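Long-range contact in 4-methyl-5(B-hydroxyethyl)-thiazole monophosphate biosynthesis enzyme (PDB 3OT1), which is of unknown function but belongs to the DJ-1/PfpI family and may act in thiazole monophosphate biosynthesis: residues M23-F37 with P163-L177. Residues are numbered along the deposited sequence; the frame is centred on the assembly and turned at random.
Sequences METVIIVDTLVRAGF and PGTALEFALAMIALL
Thr31 drops as a knob into the hole formed by Leu167, Ala170, Leu171 and Ile174, and here the packing is close: its CB lies 3.7 Å from Ala170 CB. Its hydroxyl sits beside the backbone N (chi1 -57°), which lets OG1 bond back to Ile27 O at 2.8 Å and puts CG2 against Ile174 CD1 and Leu171 CD2. Ile27 O thus takes two donors, Thr31 N and OG1, from opposite faces of its plane. A turn earlier, Ile27 CG2 rests on the backbone of 166-167, 3.6 Å from Leu167 N. The small Ala166 and Ala170 let the axes of segments 23-34 and 166-177 approach to 8.9 Å, crossing at -35°. Both pack on one side of the central, mostly parallel sheet of this DJ-1/PfpI alpha/beta fold; Leu32 and Phe169 reach down to strands 11-16 and 106-110, respectively. Ile28 CD1 meets the edge of the Phe169 ring, 3.7 Å from CE2. At the far end Ala35 CB presses Ile174 CD1 at a tight 3.5 Å and, in the Phe37 conformer modelled here, also lies over a face of that ring. Looser contact follows at partly exposed Leu177, whose CD1 stays 4.0 Å from CE2 of the same Phe37 conformer, beside the Schellman motif whose C-prime residue is solvent-exposed Gly36.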
HETATM    1  N   MSE A  23       2.540   3.509   2.827  1.00  4.11           N
HETATM    2  CA  MSE A  23       1.602   2.607   2.149  0.50  4.90           C
HETATM    3  C   MSE A  23       0.442   3.413   1.578  1.00  4.42           C
HETATM    4  O   MSE A  23      -0.028   3.111   0.485  1.00  5.24           O
HETATM    5  CB  MSE A  23       1.144   1.410   2.984  0.50  5.83           C
HETATM    6  CG  MSE A  23      -0.026   1.616   3.886  0.50  7.76           C
HETATM    7 SE   MSE A  23      -0.420  -0.028   4.841  0.50 11.86          SE
HETATM    8  CE  MSE A  23      -2.200  -0.559   4.209  0.50 12.80           C
ATOM      9  N   GLU A  24      -0.027   4.429   2.293  1.00  4.44           N
ATOM     10  CA  GLU A  24      -1.051   5.278   1.697  1.00  4.33           C
ATOM     11  C   GLU A  24      -0.558   5.901   0.396  1.00  4.27           C
ATOM     12  O   GLU A  24      -1.247   5.925  -0.612  1.00  4.57           O
ATOM     13  CB  GLU A  24      -1.465   6.375   2.678  1.00  5.24           C
ATOM     14  CG  GLU A  24      -2.149   5.852   3.924  1.00  5.63           C
ATOM     15  CD  GLU A  24      -2.395   6.896   4.993  1.00  5.97           C
ATOM     16  OE1 GLU A  24      -2.228   8.101   4.754  1.00  6.22           O
ATOM     17  OE2 GLU A  24      -2.767   6.457   6.131  1.00  6.87           O
ATOM     18  N   THR A  25       0.640   6.461   0.451  1.00  4.23           N
ATOM     19  CA  THR A  25       1.230   7.107  -0.708  1.00  3.81           C
ATOM     20  C   THR A  25       1.318   6.156  -1.893  1.00  4.37           C
ATOM     21  O   THR A  25       0.907   6.498  -3.003  1.00  4.41           O
ATOM     22  CB  THR A  25       2.646   7.640  -0.370  1.00  4.17           C
ATOM     23  OG1 THR A  25       2.564   8.591   0.701  1.00  4.47           O
ATOM     24  CG2 THR A  25       3.274   8.315  -1.575  1.00  5.58           C
ATOM     25  N   VAL A  26       1.888   4.984  -1.674  1.00  4.25           N
ATOM     26  CA  VAL A  26       2.156   4.065  -2.758  1.00  4.36           C
ATOM     27  C   VAL A  26       0.856   3.434  -3.267  1.00  4.58           C
ATOM     28  O   VAL A  26       0.715   3.212  -4.463  1.00  4.79           O
ATOM     29  CB  VAL A  26       3.236   3.047  -2.354  1.00  4.40           C
ATOM     30  CG1 VAL A  26       3.404   2.004  -3.434  1.00  5.33           C
ATOM     31  CG2 VAL A  26       4.544   3.768  -2.088  1.00  5.01           C
ATOM     32  N   ILE A  27      -0.103   3.174  -2.389  1.00  4.29           N
ATOM     33  CA  ILE A  27      -1.415   2.721  -2.844  1.00  4.61           C
ATOM     34  C   ILE A  27      -2.028   3.750  -3.787  1.00  4.71           C
ATOM     35  O   ILE A  27      -2.567   3.397  -4.842  1.00  5.32           O
ATOM     36  CB  ILE A  27      -2.354   2.401  -1.670  1.00  4.74           C
ATOM     37  CG1 ILE A  27      -1.892   1.143  -0.924  1.00  5.51           C
ATOM     38  CG2 ILE A  27      -3.833   2.271  -2.162  1.00  5.34           C
ATOM     39  CD1 ILE A  27      -2.555   0.932   0.438  1.00  6.80           C
ATOM     40  N   ILE A  28      -1.974   5.020  -3.416  1.00  4.55           N
ATOM     41  CA  ILE A  28      -2.522   6.070  -4.273  1.00  4.76           C
ATOM     42  C   ILE A  28      -1.811   6.082  -5.615  1.00  4.46           C
ATOM     43  O   ILE A  28      -2.467   6.068  -6.657  1.00  5.16           O
ATOM     44  CB  ILE A  28      -2.430   7.448  -3.571  1.00  5.57           C
ATOM     45  CG1 ILE A  28      -3.348   7.500  -2.342  1.00  6.65           C
ATOM     46  CG2 ILE A  28      -2.742   8.569  -4.554  1.00  6.74           C
ATOM     47  CD1 ILE A  28      -2.995   8.568  -1.317  1.00  7.82           C
ATOM     48  N   VAL A  29      -0.492   6.148  -5.601  1.00  4.23           N
ATOM     49  CA  VAL A  29       0.239   6.275  -6.849  1.00  4.38           C
ATOM     50  C   VAL A  29      -0.004   5.061  -7.756  1.00  4.31           C
ATOM     51  O   VAL A  29      -0.323   5.196  -8.921  1.00  4.41           O
ATOM     52  CB  VAL A  29       1.751   6.463  -6.582  1.00  4.67           C
ATOM     53  CG1 VAL A  29       2.524   6.374  -7.879  1.00  5.67           C
ATOM     54  CG2 VAL A  29       2.010   7.808  -5.871  1.00  5.88           C
ATOM     55  N   ASP A  30       0.179   3.874  -7.193  1.00  4.55           N
ATOM     56  CA  ASP A  30       0.071   2.626  -7.958  1.00  4.49           C
ATOM     57  C   ASP A  30      -1.330   2.507  -8.559  1.00  4.41           C
ATOM     58  O   ASP A  30      -1.491   2.257  -9.756  1.00  5.13           O
ATOM     59  CB  ASP A  30       0.429   1.463  -7.012  1.00  5.24           C
ATOM     60  CG  ASP A  30       0.443   0.105  -7.634  1.00  5.51           C
ATOM     61  OD1 ASP A  30      -0.337  -0.212  -8.536  1.00  6.67           O
ATOM     62  OD2 ASP A  30       1.289  -0.679  -7.132  1.00  7.50           O
ATOM     63  N   THR A  31      -2.356   2.693  -7.745  1.00  4.54           N
ATOM     64  CA  THR A  31      -3.722   2.542  -8.223  1.00  4.45           C
ATOM     65  C   THR A  31      -4.034   3.518  -9.341  1.00  4.46           C
ATOM     66  O   THR A  31      -4.655   3.157 -10.346  1.00  4.83           O
ATOM     67  CB  THR A  31      -4.728   2.657  -7.055  1.00  4.78           C
ATOM     68  OG1 THR A  31      -4.408   1.666  -6.069  1.00  5.83           O
ATOM     69  CG2 THR A  31      -6.156   2.420  -7.505  1.00  6.11           C
ATOM     70  N   LEU A  32      -3.601   4.760  -9.197  1.00  4.06           N
ATOM     71  CA  LEU A  32      -3.847   5.728 -10.258  1.00  4.20           C
ATOM     72  C   LEU A  32      -3.063   5.412 -11.525  1.00  4.06           C
ATOM     73  O   LEU A  32      -3.594   5.614 -12.618  1.00  5.10           O
ATOM     74  CB  LEU A  32      -3.536   7.138  -9.750  1.00  5.08           C
ATOM     75  CG  LEU A  32      -4.458   7.671  -8.657  1.00  7.49           C
ATOM     76  CD1 LEU A  32      -3.886   8.932  -8.011  1.00 10.46           C
ATOM     77  CD2 LEU A  32      -5.834   7.917  -9.234  1.00 13.47           C
ATOM     78  N   VAL A  33      -1.842   4.903 -11.396  1.00  4.42           N
ATOM     79  CA  VAL A  33      -1.084   4.489 -12.563  1.00  4.25           C
ATOM     80  C   VAL A  33      -1.783   3.320 -13.288  1.00  4.62           C
ATOM     81  O   VAL A  33      -1.810   3.258 -14.521  1.00  4.62           O
ATOM     82  CB  VAL A  33       0.382   4.176 -12.178  1.00  4.36           C
ATOM     83  CG1 VAL A  33       1.094   3.494 -13.320  1.00  5.28           C
ATOM     84  CG2 VAL A  33       1.099   5.468 -11.775  1.00  6.21           C
ATOM     85  N   ARG A  34      -2.375   2.410 -12.536  1.00  4.20           N
ATOM     86  CA  ARG A  34      -3.135   1.323 -13.108  1.00  4.54           C
ATOM     87  C   ARG A  34      -4.304   1.802 -13.953  1.00  4.98           C
ATOM     88  O   ARG A  34      -4.752   1.110 -14.874  1.00  5.51           O
ATOM     89  CB  ARG A  34      -3.656   0.365 -12.022  1.00  4.47           C
ATOM     90  CG  ARG A  34      -2.563  -0.500 -11.392  1.00  4.62           C
ATOM     91  CD  ARG A  34      -3.082  -1.196 -10.153  1.00  5.80           C
ATOM     92  NE  ARG A  34      -2.120  -2.144  -9.599  1.00  4.65           N
ATOM     93  CZ  ARG A  34      -2.229  -3.467  -9.580  1.00  4.39           C
ATOM     94  NH1 ARG A  34      -3.288  -4.081 -10.079  1.00  5.33           N
ATOM     95  NH2 ARG A  34      -1.243  -4.157  -9.014  1.00  5.07           N
ATOM     96  N   ALA A  35      -4.829   2.963 -13.582  1.00  4.63           N
ATOM     97  CA  ALA A  35      -5.945   3.600 -14.277  1.00  4.96           C
ATOM     98  C   ALA A  35      -5.504   4.456 -15.449  1.00  5.23           C
ATOM     99  O   ALA A  35      -6.345   5.129 -16.056  1.00  7.76           O
ATOM    100  CB  ALA A  35      -6.766   4.439 -13.293  1.00  6.40           C
ATOM    101  N   GLY A  36      -4.226   4.437 -15.803  1.00  4.66           N
ATOM    102  CA  GLY A  36      -3.736   5.167 -16.959  1.00  6.09           C
ATOM    103  C   GLY A  36      -3.424   6.623 -16.678  1.00  6.19           C
ATOM    104  O   GLY A  36      -3.212   7.398 -17.607  1.00  7.78           O
ATOM    105  N   PHE A  37      -3.393   7.026 -15.408  1.00  6.03           N
ATOM    106  CA  PHE A  37      -3.119   8.398 -15.077  0.50  6.61           C
ATOM    107  C   PHE A  37      -1.581   8.625 -15.057  1.00  7.51           C
ATOM    108  O   PHE A  37      -0.784   7.693 -14.843  1.00  8.68           O
ATOM    109  CB  PHE A  37      -3.799   8.773 -13.741  0.50  7.02           C
ATOM    110  CG  PHE A  37      -5.349   8.654 -13.714  0.50  5.60           C
ATOM    111  CD1 PHE A  37      -6.120   8.408 -14.851  0.50  6.06           C
ATOM    112  CD2 PHE A  37      -6.021   8.858 -12.523  0.50  7.77           C
ATOM    113  CE1 PHE A  37      -7.518   8.343 -14.772  0.50  6.45           C
ATOM    114  CE2 PHE A  37      -7.411   8.799 -12.437  0.50  7.79           C
ATOM    115  CZ  PHE A  37      -8.161   8.552 -13.563  0.50  6.99           C
ATOM    116  N   PRO A 163      -4.905   3.768   6.410  1.00  6.23           N
ATOM    117  CA  PRO A 163      -4.254   2.793   5.558  1.00  6.37           C
ATOM    118  C   PRO A 163      -5.250   1.802   4.945  1.00  6.02           C
ATOM    119  O   PRO A 163      -5.159   1.473   3.767  1.00  6.17           O
ATOM    120  CB  PRO A 163      -3.254   2.120   6.515  1.00  7.39           C
ATOM    121  CG  PRO A 163      -2.893   3.189   7.479  1.00  7.63           C
ATOM    122  CD  PRO A 163      -4.191   3.928   7.699  1.00  6.74           C
ATOM    123  N   GLY A 164      -6.179   1.321   5.760  1.00  5.43           N
ATOM    124  CA  GLY A 164      -7.146   0.329   5.337  1.00  6.03           C
ATOM    125  C   GLY A 164      -8.267   0.841   4.466  1.00  5.33           C
ATOM    126  O   GLY A 164      -9.064   0.039   3.973  1.00  5.91           O
ATOM    127  N   THR A 165      -8.340   2.161   4.252  1.00  5.45           N
ATOM    128  CA  THR A 165      -9.281   2.749   3.294  1.00  4.88           C
ATOM    129  C   THR A 165      -8.592   3.314   2.060  1.00  4.73           C
ATOM    130  O   THR A 165      -9.262   3.868   1.192  1.00  5.20           O
ATOM    131  CB  THR A 165     -10.167   3.855   3.948  1.00  5.36           C
ATOM    132  OG1 THR A 165      -9.357   4.991   4.241  1.00  5.33           O
ATOM    133  CG2 THR A 165     -10.894   3.346   5.202  1.00  6.71           C
ATOM    134  N   ALA A 166      -7.276   3.180   1.951  1.00  4.63           N
ATOM    135  CA  ALA A 166      -6.542   3.863   0.913  1.00  5.16           C
ATOM    136  C   ALA A 166      -6.899   3.346  -0.490  1.00  4.52           C
ATOM    137  O   ALA A 166      -6.975   4.120  -1.430  1.00  4.86           O
ATOM    138  CB  ALA A 166      -5.035   3.809   1.163  1.00  5.97           C
ATOM    139  N   LEU A 167      -7.057   2.028  -0.631  1.00  5.32           N
ATOM    140  CA  LEU A 167      -7.449   1.474  -1.911  0.60  5.73           C
ATOM    141  C   LEU A 167      -8.852   1.967  -2.321  1.00  4.61           C
ATOM    142  O   LEU A 167      -9.083   2.388  -3.458  1.00  4.97           O
ATOM    143  CB  LEU A 167      -7.372  -0.030  -1.815  0.60  6.69           C
ATOM    144  CG  LEU A 167      -7.634  -0.816  -3.072  0.60  8.76           C
ATOM    145  CD1 LEU A 167      -6.877  -0.244  -4.239  0.60  9.40           C
ATOM    146  CD2 LEU A 167      -7.278  -2.293  -2.845  0.60 10.13           C
ATOM    147  N   GLU A 168      -9.795   1.928  -1.377  1.00  5.18           N
ATOM    148  CA  GLU A 168     -11.141   2.436  -1.615  1.00  5.00           C
ATOM    149  C   GLU A 168     -11.100   3.899  -2.039  1.00  4.49           C
ATOM    150  O   GLU A 168     -11.805   4.305  -2.958  1.00  5.37           O
ATOM    151  CB  GLU A 168     -11.978   2.304  -0.338  1.00  5.53           C
ATOM    152  CG  GLU A 168     -12.294   0.879   0.036  1.00  6.09           C
ATOM    153  CD  GLU A 168     -12.584   0.750   1.516  1.00  6.62           C
ATOM    154  OE1 GLU A 168     -13.686   1.120   1.932  1.00  8.75           O
ATOM    155  OE2 GLU A 168     -11.699   0.304   2.273  1.00  7.83           O
ATOM    156  N   PHE A 169     -10.268   4.685  -1.387  1.00  4.60           N
ATOM    157  CA  PHE A 169     -10.093   6.111  -1.673  1.00  4.85           C
ATOM    158  C   PHE A 169      -9.538   6.327  -3.076  1.00  4.73           C
ATOM    159  O   PHE A 169     -10.054   7.164  -3.837  1.00  4.77           O
ATOM    160  CB  PHE A 169      -9.158   6.657  -0.586  1.00  5.35           C
ATOM    161  CG  PHE A 169      -8.564   8.025  -0.819  1.00  4.92           C
ATOM    162  CD1 PHE A 169      -9.312   9.179  -0.660  1.00  5.18           C
ATOM    163  CD2 PHE A 169      -7.212   8.162  -1.048  1.00  5.23           C
ATOM    164  CE1 PHE A 169      -8.722  10.402  -0.737  1.00  5.77           C
ATOM    165  CE2 PHE A 169      -6.624   9.397  -1.156  1.00  6.37           C
ATOM    166  CZ  PHE A 169      -7.388  10.521  -1.007  1.00  6.01           C
ATOM    167  N   ALA A 170      -8.442   5.646  -3.423  1.00  4.57           N
ATOM    168  CA  ALA A 170      -7.840   5.800  -4.737  1.00  4.73           C
ATOM    169  C   ALA A 170      -8.812   5.377  -5.858  1.00  4.33           C
ATOM    170  O   ALA A 170      -8.885   6.041  -6.895  1.00  5.16           O
ATOM    171  CB  ALA A 170      -6.533   5.046  -4.814  1.00  5.54           C
ATOM    172  N   LEU A 171      -9.543   4.296  -5.645  1.00  4.76           N
ATOM    173  CA  LEU A 171     -10.531   3.852  -6.620  1.00  4.78           C
ATOM    174  C   LEU A 171     -11.669   4.861  -6.758  1.00  5.21           C
ATOM    175  O   LEU A 171     -12.145   5.092  -7.875  1.00  5.56           O
ATOM    176  CB  LEU A 171     -11.043   2.466  -6.262  1.00  5.39           C
ATOM    177  CG  LEU A 171      -9.989   1.359  -6.439  1.00  6.53           C
ATOM    178  CD1 LEU A 171     -10.410   0.095  -5.679  1.00  7.21           C
ATOM    179  CD2 LEU A 171      -9.665   1.072  -7.901  1.00  7.11           C
ATOM    180  N   ALA A 172     -12.094   5.473  -5.657  1.00  5.03           N
ATOM    181  CA  ALA A 172     -13.109   6.530  -5.722  1.00  6.12           C
ATOM    182  C   ALA A 172     -12.590   7.728  -6.514  1.00  6.33           C
ATOM    183  O   ALA A 172     -13.340   8.343  -7.274  1.00  6.40           O
ATOM    184  CB  ALA A 172     -13.491   6.969  -4.315  1.00  6.90           C
HETATM  185  N   MSE A 173     -11.314   8.065  -6.349  1.00  5.63           N
HETATM  186  CA  MSE A 173     -10.716   9.123  -7.156  1.00  5.99           C
HETATM  187  C   MSE A 173     -10.833   8.815  -8.641  1.00  5.78           C
HETATM  188  O   MSE A 173     -11.202   9.675  -9.431  1.00  6.57           O
HETATM  189  CB  MSE A 173      -9.235   9.312  -6.835  1.00  7.12           C
HETATM  190  CG  MSE A 173      -8.873   9.981  -5.540  1.00  8.65           C
HETATM  191 SE   MSE A 173      -6.989  10.299  -5.375  1.00 14.23          SE
HETATM  192  CE  MSE A 173      -7.025  11.283  -6.662  1.00  7.48           C
ATOM    193  N   ILE A 174     -10.513   7.594  -9.021  1.00  5.42           N
ATOM    194  CA  ILE A 174     -10.657   7.185 -10.416  1.00  6.19           C
ATOM    195  C   ILE A 174     -12.098   7.320 -10.882  1.00  5.82           C
ATOM    196  O   ILE A 174     -12.359   7.834 -11.982  1.00  6.28           O
ATOM    197  CB  ILE A 174     -10.148   5.754 -10.644  1.00  5.38           C
ATOM    198  CG1 ILE A 174      -8.642   5.657 -10.390  1.00  6.27           C
ATOM    199  CG2 ILE A 174     -10.448   5.283 -12.074  1.00  6.33           C
ATOM    200  CD1 ILE A 174      -8.173   4.218 -10.099  1.00  8.78           C
ATOM    201  N   ALA A 175     -13.034   6.845 -10.067  1.00  5.27           N
ATOM    202  CA  ALA A 175     -14.447   6.926 -10.431  1.00  5.72           C
ATOM    203  C   ALA A 175     -14.853   8.385 -10.690  1.00  6.15           C
ATOM    204  O   ALA A 175     -15.553   8.666 -11.683  1.00  7.56           O
ATOM    205  CB  ALA A 175     -15.313   6.286  -9.377  1.00  6.91           C
ATOM    206  N   LEU A 176     -14.415   9.304  -9.833  1.00  6.37           N
ATOM    207  CA  LEU A 176     -14.752  10.724  -9.983  1.00  7.28           C
ATOM    208  C   LEU A 176     -14.113  11.341 -11.205  1.00  7.43           C
ATOM    209  O   LEU A 176     -14.732  12.141 -11.908  1.00  9.55           O
ATOM    210  CB  LEU A 176     -14.331  11.504  -8.732  1.00  7.95           C
ATOM    211  CG  LEU A 176     -15.170  11.225  -7.494  1.00  8.36           C
ATOM    212  CD1 LEU A 176     -14.485  11.719  -6.254  1.00 10.25           C
ATOM    213  CD2 LEU A 176     -16.567  11.838  -7.611  1.00 10.34           C
ATOM    214  N   LEU A 177     -12.856  11.006 -11.455  1.00  7.18           N
ATOM    215  CA  LEU A 177     -12.083  11.663 -12.525  1.00  8.31           C
ATOM    216  C   LEU A 177     -12.351  11.066 -13.905  1.00  8.34           C
ATOM    217  O   LEU A 177     -12.275  11.769 -14.906  1.00 10.19           O
ATOM    218  CB  LEU A 177     -10.594  11.594 -12.225  1.00  8.49           C
ATOM    219  CG  LEU A 177     -10.125  12.457 -11.053  1.00  8.42           C
ATOM    220  CD1 LEU A 177      -8.715  12.103 -10.646  1.00 10.12           C
ATOM    221  CD2 LEU A 177     -10.257  13.930 -11.401  1.00 11.39           C
TER